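Local coordinates for short chain dehydrogenase (Salmonella typhi, PDB 3G1T), which probably catalyses an NAD(P)-dependent oxidation or reduction, as in other short-chain dehydrogenases of the Rossmann-fold type, at residues L149-S154 and E175-V180. Numbering follows the deposited sequence.
Sequences LVFTSS and EGMMQV
Phe-151 turns one side of its ring toward Met-177 and Met-178, meeting both obliquely. On one border, CD2 of Phe-151 is 3.8 Å from CB of Met-178; on the other, CE1 of Phe-151 comes to 4.1 Å from CE of Met-177. The Met-177 sulfur makes a Met-aromatic contact, with SD 5.3 Å from the centroid of the Phe-151 ring and 42° off its normal. A bend at its last torsion brings the Met-177 methyl back to the ring. Met-178 touches by its base, whereas its bent chain carries the sulfur elsewhere.

A polar link lies beside this apolar packing. Ser-153 OG donates to Glu-175 OE2 at 2.7 Å, arriving from above the carboxylate plane, 36° out of it. The Glu-175 chain starts away from the strand, and its bend at chi2 (-82°) returns the carboxylate to the serine. The same oxygen also meets Arg-158 in a salt bridge and Thr-242 in a hydrogen bond, so three partners restrain this buried group.

The buried centre contrasts with a partly exposed margin, where Thr-152 is held by His-100 and Gln-179 by Gly-160 of the second subunit. The arrangement docks helix 165-185 on strand 147-152 within the beta-alpha-beta unit completed by parallel strand 190-196, characteristic of the Rossmann fold of short-chain dehydrogenases.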
loop_
_atom_site.group_PDB
_atom_site.type_symbol
_atom_site.label_atom_id
_atom_site.label_comp_id
_atom_site.label_asym_id
_atom_site.label_seq_id
_atom_site.Cartn_x
_atom_site.Cartn_y
_atom_site.Cartn_z
ATOM N N LEU A 149 -9.996 -8.371 14.640
ATOM C CA LEU A 149 -10.148 -7.711 13.302
ATOM C C LEU A 149 -9.092 -8.434 12.405
ATOM O O LEU A 149 -7.895 -8.587 12.766
ATOM C CB LEU A 149 -9.788 -6.224 13.465
ATOM C CG LEU A 149 -9.609 -5.377 12.176
ATOM C CD1 LEU A 149 -10.951 -5.341 11.453
ATOM C CD2 LEU A 149 -9.245 -3.987 12.582
ATOM N N VAL A 150 -9.572 -8.962 11.285
ATOM C CA VAL A 150 -8.734 -9.786 10.458
ATOM C C VAL A 150 -8.785 -9.198 9.057
ATOM O O VAL A 150 -9.890 -8.935 8.540
ATOM C CB VAL A 150 -9.242 -11.273 10.430
ATOM C CG1 VAL A 150 -8.374 -12.077 9.371
ATOM C CG2 VAL A 150 -9.070 -11.869 11.904
ATOM N N PHE A 151 -7.609 -9.012 8.453
ATOM C CA PHE A 151 -7.513 -8.612 7.027
ATOM C C PHE A 151 -7.057 -9.782 6.184
ATOM O O PHE A 151 -6.423 -10.702 6.661
ATOM C CB PHE A 151 -6.532 -7.443 6.842
ATOM C CG PHE A 151 -6.959 -6.159 7.538
ATOM C CD1 PHE A 151 -7.825 -5.247 6.927
ATOM C CD2 PHE A 151 -6.500 -5.903 8.865
ATOM C CE1 PHE A 151 -8.224 -4.001 7.555
ATOM C CE2 PHE A 151 -6.907 -4.682 9.504
ATOM C CZ PHE A 151 -7.730 -3.760 8.910
ATOM N N THR A 152 -7.396 -9.722 4.877
ATOM C CA THR A 152 -6.916 -10.746 3.907
ATOM C C THR A 152 -5.670 -10.241 3.196
ATOM O O THR A 152 -5.652 -9.157 2.618
ATOM C CB THR A 152 -8.052 -11.053 2.908
ATOM O OG1 THR A 152 -9.188 -11.522 3.620
ATOM C CG2 THR A 152 -7.522 -12.170 1.929
ATOM N N SER A 153 -4.613 -11.018 3.326
ATOM C CA SER A 153 -3.336 -10.756 2.623
ATOM C C SER A 153 -3.077 -11.816 1.527
ATOM O O SER A 153 -4.023 -12.499 1.016
ATOM C CB SER A 153 -2.159 -10.701 3.622
ATOM O OG SER A 153 -1.026 -10.096 2.959
ATOM N N SER A 154 -1.833 -11.854 1.090
ATOM C CA SER A 154 -1.412 -12.766 -0.032
ATOM C C SER A 154 0.086 -12.985 0.088
ATOM O O SER A 154 0.756 -12.189 0.775
ATOM C CB SER A 154 -1.800 -12.187 -1.425
ATOM O OG SER A 154 -1.121 -12.992 -2.359
ATOM N N GLU A 175 -0.911 -5.146 4.800
ATOM C CA GLU A 175 0.023 -5.489 5.956
ATOM C C GLU A 175 0.411 -4.245 6.789
ATOM O O GLU A 175 0.358 -4.273 8.002
ATOM C CB GLU A 175 1.307 -6.218 5.441
ATOM C CG GLU A 175 0.859 -7.573 4.696
ATOM C CD GLU A 175 0.599 -8.749 5.649
ATOM O OE1 GLU A 175 0.568 -8.500 6.895
ATOM O OE2 GLU A 175 0.472 -9.927 5.157
ATOM N N GLY A 176 0.802 -3.183 6.119
ATOM C CA GLY A 176 1.081 -1.919 6.805
ATOM C C GLY A 176 -0.067 -1.398 7.661
ATOM O O GLY A 176 0.101 -1.032 8.871
ATOM N N MET A 177 -1.250 -1.372 7.074
ATOM C CA MET A 177 -2.410 -0.789 7.774
ATOM C C MET A 177 -2.785 -1.707 8.940
ATOM O O MET A 177 -3.091 -1.238 10.054
ATOM C CB MET A 177 -3.520 -0.564 6.766
ATOM C CG MET A 177 -4.954 -0.514 7.286
ATOM S SD MET A 177 -6.263 -0.331 5.970
ATOM C CE MET A 177 -6.078 -1.767 4.943
ATOM N N MET A 178 -2.699 -3.031 8.743
ATOM C CA MET A 178 -2.887 -3.975 9.837
ATOM C C MET A 178 -1.849 -3.741 10.971
ATOM O O MET A 178 -2.257 -3.640 12.158
ATOM C CB MET A 178 -2.741 -5.426 9.382
ATOM C CG MET A 178 -2.679 -6.515 10.586
ATOM S SD MET A 178 -1.177 -6.875 11.406
ATOM C CE MET A 178 -0.358 -7.759 9.928
ATOM N N GLN A 179 -0.571 -3.515 10.633
ATOM C CA GLN A 179 0.501 -3.258 11.672
ATOM C C GLN A 179 0.268 -1.967 12.424
ATOM O O GLN A 179 0.440 -2.011 13.647
ATOM C CB GLN A 179 1.901 -3.187 11.062
ATOM C CG GLN A 179 2.307 -4.580 10.530
ATOM C CD GLN A 179 3.729 -4.603 10.045
ATOM O OE1 GLN A 179 4.554 -3.759 10.416
ATOM N NE2 GLN A 179 4.049 -5.602 9.214
ATOM N N VAL A 180 -0.209 -0.925 11.747
ATOM C CA VAL A 180 -0.557 0.384 12.455
ATOM C C VAL A 180 -1.658 0.120 13.487
ATOM O O VAL A 180 -1.541 0.521 14.669
ATOM C CB VAL A 180 -0.930 1.489 11.490
ATOM C CG1 VAL A 180 -1.425 2.802 12.235
ATOM C CG2 VAL A 180 0.336 1.841 10.679
#